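Local coordinates for protein carboxylesterase (Ferroplasma acidiphilum, PDB 3WJ2) that is a carboxylesterase of the alpha/beta-hydrolase fold that hydrolyses carboxylic ester bonds, at residues V48-I53 with Y98-A103; M69-N74 with G107-S112; A103-V108 with V300-P305. One frame throughout, in Å; residues are numbered along the deposited sequence.

The three contacts show how one helix of an alpha/beta-hydrolase fold is tied in on several sides. Helix 96-106 serves contact 1, where the segment leading into strand 52-60 packs against it, and contact 3, where its C-terminal end meets the end of helix 291-303. Contact 2 pairs strand 63-71 with strand 109-113, which follows that helix in the chain. Centres lie about 7 Å apart for contacts 1 and 2, 9 Å for contacts 2 and 3, and 11 Å for contacts 1 and 3. Along the chain the segments of contacts 1 and 2 alternate, whereas contact 3 bridges nearly two hundred residues, bringing helix 291-303, packed on the parallel strands, against helix 96-106.

Contact 1: V48-I53 with Y98-A103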
loop_
_atom_site.group_PDB
_atom_site.type_symbol
_atom_site.label_atom_id
_atom_site.label_comp_id
_atom_site.label_asym_id
_atom_site.label_seq_id
_atom_site.Cartn_x
_atom_site.Cartn_y
_atom_site.Cartn_z
ATOM N N VAL B 48 11.296 35.140 9.520
ATOM C CA VAL B 48 10.565 35.433 10.733
ATOM C C VAL B 48 11.507 36.066 11.777
ATOM O O VAL B 48 12.696 35.692 11.836
ATOM C CB VAL B 48 9.872 34.131 11.285
ATOM C CG1 VAL B 48 9.480 34.261 12.732
ATOM C CG2 VAL B 48 8.686 33.804 10.395
ATOM N N GLU B 49 10.991 37.094 12.464
ATOM C CA GLU B 49 11.738 37.824 13.503
ATOM C C GLU B 49 11.942 37.001 14.713
ATOM O O GLU B 49 11.011 36.368 15.256
ATOM C CB GLU B 49 11.054 39.173 13.875
ATOM C CG GLU B 49 11.157 40.109 12.680
ATOM C CD GLU B 49 12.613 40.317 12.147
ATOM O OE1 GLU B 49 13.546 40.671 12.944
ATOM O OE2 GLU B 49 12.818 40.142 10.916
ATOM N N ILE B 50 13.203 37.001 15.166
ATOM C CA ILE B 50 13.550 36.338 16.391
ATOM C C ILE B 50 14.281 37.279 17.365
ATOM O O ILE B 50 15.215 37.951 16.944
ATOM C CB ILE B 50 14.516 35.108 16.098
ATOM C CG1 ILE B 50 13.744 34.098 15.218
ATOM C CG2 ILE B 50 15.019 34.465 17.422
ATOM C CD1 ILE B 50 12.587 33.476 15.941
ATOM N N LYS B 51 13.888 37.249 18.634
ATOM C CA LYS B 51 14.499 38.157 19.662
ATOM C C LYS B 51 16.022 38.091 19.762
ATOM O O LYS B 51 16.725 39.109 19.716
ATOM C CB LYS B 51 13.944 37.852 21.018
ATOM C CG LYS B 51 12.495 38.245 21.182
ATOM C CD LYS B 51 12.112 38.181 22.644
ATOM C CE LYS B 51 10.611 38.502 22.758
ATOM N NZ LYS B 51 9.798 37.244 22.583
ATOM N N GLU B 52 16.564 36.881 19.889
ATOM C CA GLU B 52 18.024 36.762 19.968
ATOM C C GLU B 52 18.599 35.717 19.039
ATOM O O GLU B 52 18.098 34.567 19.021
ATOM C CB GLU B 52 18.521 36.604 21.418
ATOM C CG GLU B 52 18.193 35.435 22.293
ATOM C CD GLU B 52 19.318 35.116 23.358
ATOM O OE1 GLU B 52 19.391 33.949 23.870
ATOM O OE2 GLU B 52 20.129 36.032 23.678
ATOM N N ILE B 53 19.605 36.134 18.295
ATOM C CA ILE B 53 20.340 35.200 17.423
ATOM C C ILE B 53 21.833 35.381 17.696
ATOM O O ILE B 53 22.357 36.518 17.706
ATOM C CB ILE B 53 20.031 35.386 15.960
ATOM C CG1 ILE B 53 18.493 35.269 15.699
ATOM C CG2 ILE B 53 20.830 34.339 14.997
ATOM C CD1 ILE B 53 18.103 35.161 14.252
ATOM N N TYR B 98 14.213 28.550 7.996
ATOM C CA TYR B 98 13.537 27.421 8.626
ATOM C C TYR B 98 13.841 27.324 10.142
ATOM O O TYR B 98 12.962 27.143 10.973
ATOM C CB TYR B 98 13.982 26.174 7.898
ATOM C CG TYR B 98 13.532 24.855 8.567
ATOM C CD1 TYR B 98 12.263 24.338 8.327
ATOM C CD2 TYR B 98 14.526 24.142 9.184
ATOM C CE1 TYR B 98 11.909 23.097 8.990
ATOM C CE2 TYR B 98 14.210 22.953 9.776
ATOM C CZ TYR B 98 12.973 22.466 9.599
ATOM O OH TYR B 98 12.596 21.221 10.113
ATOM N N CYS B 99 15.120 27.495 10.533
ATOM C CA CYS B 99 15.465 27.470 11.925
ATOM C C CYS B 99 14.821 28.568 12.759
ATOM O O CYS B 99 14.391 28.371 13.846
ATOM C CB CYS B 99 16.971 27.450 12.094
ATOM S SG CYS B 99 17.626 25.758 11.696
ATOM N N ARG B 100 14.780 29.772 12.149
ATOM C CA ARG B 100 13.961 30.826 12.752
ATOM C C ARG B 100 12.497 30.430 13.015
ATOM O O ARG B 100 12.005 30.651 14.101
ATOM C CB ARG B 100 13.996 32.073 11.849
ATOM C CG ARG B 100 15.380 32.827 11.910
ATOM C CD ARG B 100 15.299 33.774 10.750
ATOM N NE ARG B 100 16.450 34.686 10.731
ATOM C CZ ARG B 100 16.477 35.901 11.297
ATOM N NH1 ARG B 100 15.436 36.429 11.967
ATOM N NH2 ARG B 100 17.617 36.606 11.204
ATOM N N PHE B 101 11.861 29.792 12.024
ATOM C CA PHE B 101 10.519 29.326 12.206
ATOM C C PHE B 101 10.391 28.267 13.279
ATOM O O PHE B 101 9.497 28.336 14.091
ATOM C CB PHE B 101 10.026 28.807 10.836
ATOM C CG PHE B 101 8.571 28.352 10.852
ATOM C CD1 PHE B 101 7.539 29.312 10.930
ATOM C CD2 PHE B 101 8.217 27.013 10.803
ATOM C CE1 PHE B 101 6.214 28.943 10.898
ATOM C CE2 PHE B 101 6.863 26.636 10.820
ATOM C CZ PHE B 101 5.865 27.611 10.855
ATOM N N LEU B 102 11.326 27.311 13.304
ATOM C CA LEU B 102 11.275 26.414 14.445
ATOM C C LEU B 102 11.439 27.084 15.762
ATOM O O LEU B 102 10.836 26.653 16.705
ATOM C CB LEU B 102 12.404 25.385 14.350
ATOM C CG LEU B 102 12.357 24.415 13.179
ATOM C CD1 LEU B 102 13.623 23.403 13.276
ATOM C CD2 LEU B 102 11.090 23.595 13.132
ATOM N N ALA B 103 12.341 28.066 15.883
ATOM C CA ALA B 103 12.454 28.775 17.124
ATOM C C ALA B 103 11.195 29.547 17.548
ATOM O O ALA B 103 10.822 29.467 18.696
ATOM C CB ALA B 103 13.690 29.707 17.013
HETATM O O HOH W 1 15.283 38.744 13.684
#
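Arg-100, on helix 96-106 of the alpha/beta-hydrolase fold, reaches out to the segment 48-53 that leads into the outermost strand 52-60. Its CG stands anti to the carbonyl carbon (chi1 -73°) and the chain then runs extended to NE, which carries the guanidinium past the side chain of Ile-50 to the backbone of Val-48. There Arg-100 NH1 donates to Val-48 O at 2.8 Å, a moderately bent bond that lies near the guanidinium plane but is tilted from the plane of the carbonyl. One face of the guanidinium is covered by a methyl group: Ile-53 CD1 sits over its centre, 3.3 Å above the plane, the two side chains crossing at about a right angle. Asp-96, one helical turn earlier, forms a salt bridge with NE, so that the flat group is fixed from its edge as well as from above. Beside the aliphatic part of the arginine lies Ile-50, whose CG1 is 3.9 Å from Arg-100 CG. With both its torsions near -65°, Ile-50 turns CD1 in against the helix, 3.4 Å from Arg-100 O and close to the methyl of Ala-103. A water in the guanidinium plane completes the join: it accepts from Arg-100 NH1 at 2.9 Å and from Ile-50 N, and donates to Glu-49 OE1 at 2.7 Å.

Contact 2: M69-N74 with G107-S112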
loop_
_atom_site.group_PDB
_atom_site.type_symbol
_atom_site.label_atom_id
_atom_site.label_comp_id
_atom_site.label_asym_id
_atom_site.label_seq_id
_atom_site.Cartn_x
_atom_site.Cartn_y
_atom_site.Cartn_z
ATOM N N MET B 69 22.595 29.944 17.203
ATOM C CA MET B 69 21.592 29.779 18.209
ATOM C C MET B 69 20.449 30.799 18.022
ATOM O O MET B 69 20.700 31.985 17.738
ATOM C CB MET B 69 22.221 30.007 19.577
ATOM C CG MET B 69 21.365 29.720 20.702
ATOM S SD MET B 69 20.054 30.866 21.112
ATOM C CE MET B 69 20.750 32.576 21.326
ATOM N N TYR B 70 19.220 30.300 17.950
ATOM C CA TYR B 70 18.005 31.138 17.729
ATOM C C TYR B 70 17.179 31.009 18.953
ATOM O O TYR B 70 16.880 29.851 19.404
ATOM C CB TYR B 70 17.171 30.589 16.566
ATOM C CG TYR B 70 17.891 30.489 15.265
ATOM C CD1 TYR B 70 17.804 31.512 14.309
ATOM C CD2 TYR B 70 18.716 29.347 14.946
ATOM C CE1 TYR B 70 18.434 31.389 13.112
ATOM C CE2 TYR B 70 19.355 29.232 13.796
ATOM C CZ TYR B 70 19.228 30.247 12.806
ATOM O OH TYR B 70 19.830 30.132 11.587
ATOM N N ASP B 71 16.722 32.123 19.562
ATOM C CA ASP B 71 15.994 31.972 20.805
ATOM C C ASP B 71 15.000 33.129 20.844
ATOM O O ASP B 71 15.431 34.298 20.868
ATOM C CB ASP B 71 16.957 32.114 21.992
ATOM C CG ASP B 71 16.298 31.922 23.332
ATOM O OD1 ASP B 71 15.096 31.565 23.389
ATOM O OD2 ASP B 71 17.034 32.122 24.361
ATOM N N ASP B 72 13.730 32.800 20.685
ATOM C CA ASP B 72 12.697 33.863 20.700
ATOM C C ASP B 72 12.068 34.047 22.057
ATOM O O ASP B 72 11.019 34.720 22.171
ATOM C CB ASP B 72 11.588 33.464 19.721
ATOM C CG ASP B 72 10.789 34.684 19.174
ATOM O OD1 ASP B 72 11.362 35.753 18.919
ATOM O OD2 ASP B 72 9.554 34.513 18.964
ATOM N N ASN B 73 12.552 33.392 23.089
ATOM C CA ASN B 73 11.730 33.225 24.312
ATOM C C ASN B 73 12.569 33.131 25.599
ATOM O O ASN B 73 12.106 32.578 26.587
ATOM C CB ASN B 73 10.815 31.969 24.080
ATOM C CG ASN B 73 9.668 31.834 25.068
ATOM O OD1 ASN B 73 9.212 32.831 25.699
ATOM N ND2 ASN B 73 9.167 30.576 25.222
ATOM N N ASN B 74 13.792 33.645 25.574
ATOM C CA ASN B 74 14.823 33.431 26.608
ATOM C C ASN B 74 14.761 32.013 27.232
ATOM O O ASN B 74 14.677 31.816 28.428
ATOM C CB ASN B 74 14.743 34.548 27.698
ATOM C CG ASN B 74 16.011 34.619 28.593
ATOM O OD1 ASN B 74 17.129 34.327 28.159
ATOM N ND2 ASN B 74 15.817 35.003 29.856
ATOM N N GLY B 107 9.340 27.963 20.766
ATOM C CA GLY B 107 9.644 28.661 22.036
ATOM C C GLY B 107 10.857 28.188 22.772
ATOM O O GLY B 107 11.039 28.538 23.924
ATOM N N VAL B 108 11.687 27.370 22.148
ATOM C CA VAL B 108 12.913 26.871 22.828
ATOM C C VAL B 108 14.114 27.321 22.052
ATOM O O VAL B 108 13.973 27.820 20.909
ATOM C CB VAL B 108 12.943 25.346 23.107
ATOM C CG1 VAL B 108 11.657 24.845 23.861
ATOM C CG2 VAL B 108 13.165 24.543 21.814
ATOM N N LYS B 109 15.343 27.199 22.613
ATOM C CA LYS B 109 16.555 27.534 21.854
ATOM C C LYS B 109 16.707 26.477 20.727
ATOM O O LYS B 109 16.609 25.243 21.003
ATOM C CB LYS B 109 17.825 27.459 22.722
ATOM C CG LYS B 109 17.918 28.699 23.708
ATOM C CD LYS B 109 19.128 28.462 24.547
ATOM C CE LYS B 109 19.688 29.767 25.347
ATOM N NZ LYS B 109 18.616 30.562 25.986
ATOM N N ILE B 110 16.979 26.945 19.559
ATOM C CA ILE B 110 17.358 26.030 18.460
ATOM C C ILE B 110 18.840 26.361 18.116
ATOM O O ILE B 110 19.192 27.538 17.769
ATOM C CB ILE B 110 16.449 26.316 17.173
ATOM C CG1 ILE B 110 14.956 26.121 17.492
ATOM C CG2 ILE B 110 16.857 25.415 15.934
ATOM C CD1 ILE B 110 14.545 24.698 18.002
ATOM N N ILE B 111 19.687 25.333 18.077
ATOM C CA ILE B 111 21.100 25.555 17.780
ATOM C C ILE B 111 21.389 24.779 16.516
ATOM O O ILE B 111 21.515 23.539 16.529
ATOM C CB ILE B 111 22.047 25.114 18.949
ATOM C CG1 ILE B 111 21.607 25.887 20.234
ATOM C CG2 ILE B 111 23.549 25.386 18.550
ATOM C CD1 ILE B 111 22.415 25.429 21.515
ATOM N N SER B 112 21.565 25.494 15.418
ATOM C CA SER B 112 21.774 24.862 14.119
ATOM C C SER B 112 23.254 24.649 13.917
ATOM O O SER B 112 24.089 25.595 13.971
ATOM C CB SER B 112 21.131 25.775 13.057
ATOM O OG SER B 112 21.454 25.261 11.757
HETATM O O HOH W 2 20.415 27.585 10.202
HETATM O O HOH W 3 12.685 30.114 20.738
HETATM O O HOH W 4 19.147 31.886 28.327
#
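An antiparallel strand pairing, largely buried, joins Met-69 to Asp-71 with Lys-109 to Ser-112 on the antiparallel side of the central sheet; a salt bridge between Asp-71 and Lys-109 sits at its end, and a hydrogen bond from the side-chain amide of Asn-73 follows in the loops. Tyr-70 and Ile-110 form the hydrogen-bonded pair: Tyr-70 N gives to Ile-110 O at 2.8 Å and Ile-110 N to Tyr-70 O at 2.9 Å. In Met-69 and Ile-111, the neighbouring non-hydrogen-bonded pair on the other face of the sheet, CG of Met-69 lies 3.9 Å from CG1 of Ile-111. In the alpha/beta-hydrolase fold this is where the antiparallel strands join the parallel ones, for strand 109-113 has strand 78-82 as its parallel neighbour beyond. The ring of Tyr-70 turns its edge to Ile-110 O and to CB of Ser-112, which lies 4.0 Å from CE2. Its hydroxyl is hydrogen-bonded to Asp-96, and a water links it to Ser-112 OG.

Asp-71 has its CG anti to the backbone N (chi1 -178°), which turns the carboxylate toward Lys-109, whose chain it crosses at a slant, CG of the lysine 3.6 Å from Asp-71 OD2. NZ of Lys-109, brought round by a bend at chi4, meets Asp-71 OD2 at 2.8 Å from above the carboxylate plane. OD1 accepts from Asn-73 N, closing an Asx turn. With an alanine in place of Asp-71, Lys-109 would probably keep its bond to Ala-75 O but lose its salt-bridge partner, and the Asx turn would lose the acceptor that closes it. That turn carries Asn-73 toward the loop after helix 96-106, where ND2 donates to Gly-107 O at 3.1 Å, in the carbonyl plane and on a lone pair.

Contact 3: A103-V108 with V300-P305; sequences AKESGV and VARIIP
Glu-105 and Arg-302 join the ends of two helices, 96-106 and 291-303, that pack on the same side of the alpha/beta-hydrolase sheet. Their side chains cross obliquely, yet their flat ends are nearly coplanar, the carboxylate and guanidinium planes standing 26° apart. The arginine presents its edge side-on, and NE and NH2 of Arg-302 both close on the single oxygen Glu-105 OE1, at 2.9 Å and 2.7 Å. NE meets that oxygen nearly along its C-O bond, whereas NH2 comes in on the syn side. One bend and one straight chain bring this about: Glu-105 keeps CG anti to its carbonyl carbon and folds at chi2 (-63°), while Arg-302 runs extended from CG to NE and passes its own CG 3.4 Å from Glu-105 O. The guanidinium is shared, since NH2 also makes a salt bridge with Asp-306 of the second subunit; the clasp between the helices thus borders the subunit interface.

Behind the ion pair the helices come very close. Ala-301, small enough to lie against its neighbour, puts CB 3.7 Å from Glu-105 CB, and its carbonyl oxygen O receives a CA-H...O contact from CA of Ser-106 at 3.3 Å. Ser-106 directs its hydroxyl elsewhere: it is hydrogen-bonded to Leu-102 O, and it accepts from Val-108 N in an ST turn, with Gly-107 between them at positive phi. Beyond the turn the side chains of Val-108 and Pro-305 cross at about a right angle. There the valine methyl CG1 rests 3.9 Å from CB of the proline ring, whose CG lies 3.5 Å from Ser-106 O.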
loop_
_atom_site.group_PDB
_atom_site.type_symbol
_atom_site.label_atom_id
_atom_site.label_comp_id
_atom_site.label_asym_id
_atom_site.label_seq_id
_atom_site.Cartn_x
_atom_site.Cartn_y
_atom_site.Cartn_z
ATOM N N ALA B 103 12.341 28.066 15.883
ATOM C CA ALA B 103 12.454 28.775 17.124
ATOM C C ALA B 103 11.195 29.547 17.548
ATOM O O ALA B 103 10.822 29.467 18.696
ATOM C CB ALA B 103 13.690 29.707 17.013
ATOM N N LYS B 104 10.558 30.173 16.551
ATOM C CA LYS B 104 9.370 30.980 16.829
ATOM C C LYS B 104 8.223 30.048 17.298
ATOM O O LYS B 104 7.569 30.279 18.319
ATOM C CB LYS B 104 8.997 31.791 15.640
ATOM C CG LYS B 104 7.788 32.730 15.916
ATOM C CD LYS B 104 8.050 34.253 15.543
ATOM C CE LYS B 104 8.245 35.217 16.744
ATOM N NZ LYS B 104 8.743 36.559 16.331
ATOM N N GLU B 105 8.055 28.917 16.595
ATOM C CA GLU B 105 6.955 28.041 16.932
ATOM C C GLU B 105 7.135 27.143 18.171
ATOM O O GLU B 105 6.167 26.789 18.858
ATOM C CB GLU B 105 6.653 27.151 15.712
ATOM C CG GLU B 105 6.193 27.945 14.466
ATOM C CD GLU B 105 4.883 28.693 14.678
ATOM O OE1 GLU B 105 4.091 28.304 15.556
ATOM O OE2 GLU B 105 4.727 29.790 14.042
ATOM N N SER B 106 8.400 26.749 18.493
ATOM C CA SER B 106 8.650 25.936 19.625
ATOM C C SER B 106 8.826 26.732 20.912
ATOM O O SER B 106 8.593 26.212 21.952
ATOM C CB SER B 106 9.931 25.050 19.457
ATOM O OG SER B 106 11.105 25.894 19.327
ATOM N N GLY B 107 9.340 27.963 20.766
ATOM C CA GLY B 107 9.644 28.661 22.036
ATOM C C GLY B 107 10.857 28.188 22.772
ATOM O O GLY B 107 11.039 28.538 23.924
ATOM N N VAL B 108 11.687 27.370 22.148
ATOM C CA VAL B 108 12.913 26.871 22.828
ATOM C C VAL B 108 14.114 27.321 22.052
ATOM O O VAL B 108 13.973 27.820 20.909
ATOM C CB VAL B 108 12.943 25.346 23.107
ATOM C CG1 VAL B 108 11.657 24.845 23.861
ATOM C CG2 VAL B 108 13.165 24.543 21.814
ATOM N N VAL B 300 4.672 19.733 15.175
ATOM C CA VAL B 300 5.854 19.146 15.821
ATOM C C VAL B 300 6.501 20.163 16.741
ATOM O O VAL B 300 6.782 19.881 17.912
ATOM C CB VAL B 300 6.819 18.627 14.762
ATOM C CG1 VAL B 300 8.104 18.198 15.442
ATOM C CG2 VAL B 300 6.162 17.398 14.031
ATOM N N ALA B 301 6.732 21.376 16.194
ATOM C CA ALA B 301 7.468 22.345 16.971
ATOM C C ALA B 301 6.745 22.681 18.252
ATOM O O ALA B 301 7.432 22.937 19.231
ATOM C CB ALA B 301 7.649 23.648 16.062
ATOM N N ARG B 302 5.394 22.726 18.235
ATOM C CA ARG B 302 4.641 23.041 19.389
ATOM C C ARG B 302 4.537 21.992 20.460
ATOM O O ARG B 302 4.163 22.346 21.591
ATOM C CB ARG B 302 3.260 23.652 18.994
ATOM C CG ARG B 302 3.414 24.929 18.238
ATOM C CD ARG B 302 1.992 25.443 17.794
ATOM N NE ARG B 302 2.215 26.684 17.015
ATOM C CZ ARG B 302 1.209 27.458 16.621
ATOM N NH1 ARG B 302 -0.042 27.081 16.881
ATOM N NH2 ARG B 302 1.438 28.594 15.976
ATOM N N ILE B 303 4.942 20.744 20.162
ATOM C CA ILE B 303 4.968 19.708 21.217
ATOM C C ILE B 303 6.414 19.513 21.693
ATOM O O ILE B 303 6.565 18.940 22.730
ATOM C CB ILE B 303 4.292 18.374 20.856
ATOM C CG1 ILE B 303 4.919 17.616 19.629
ATOM C CG2 ILE B 303 2.777 18.705 20.561
ATOM C CD1 ILE B 303 4.503 16.112 19.659
ATOM N N ILE B 304 7.413 19.985 20.940
ATOM C CA ILE B 304 8.814 19.859 21.412
ATOM C C ILE B 304 9.060 20.340 22.888
ATOM O O ILE B 304 9.712 19.592 23.651
ATOM C CB ILE B 304 9.767 20.524 20.464
ATOM C CG1 ILE B 304 9.965 19.686 19.184
ATOM C CG2 ILE B 304 11.149 20.805 21.155
ATOM C CD1 ILE B 304 10.760 20.416 18.090
ATOM N N PRO B 305 8.501 21.491 23.282
ATOM C CA PRO B 305 8.795 21.968 24.618
ATOM C C PRO B 305 8.365 21.001 25.702
ATOM O O PRO B 305 9.046 20.988 26.769
ATOM C CB PRO B 305 8.093 23.367 24.684
ATOM C CG PRO B 305 7.208 23.417 23.572
ATOM C CD PRO B 305 7.687 22.458 22.507
#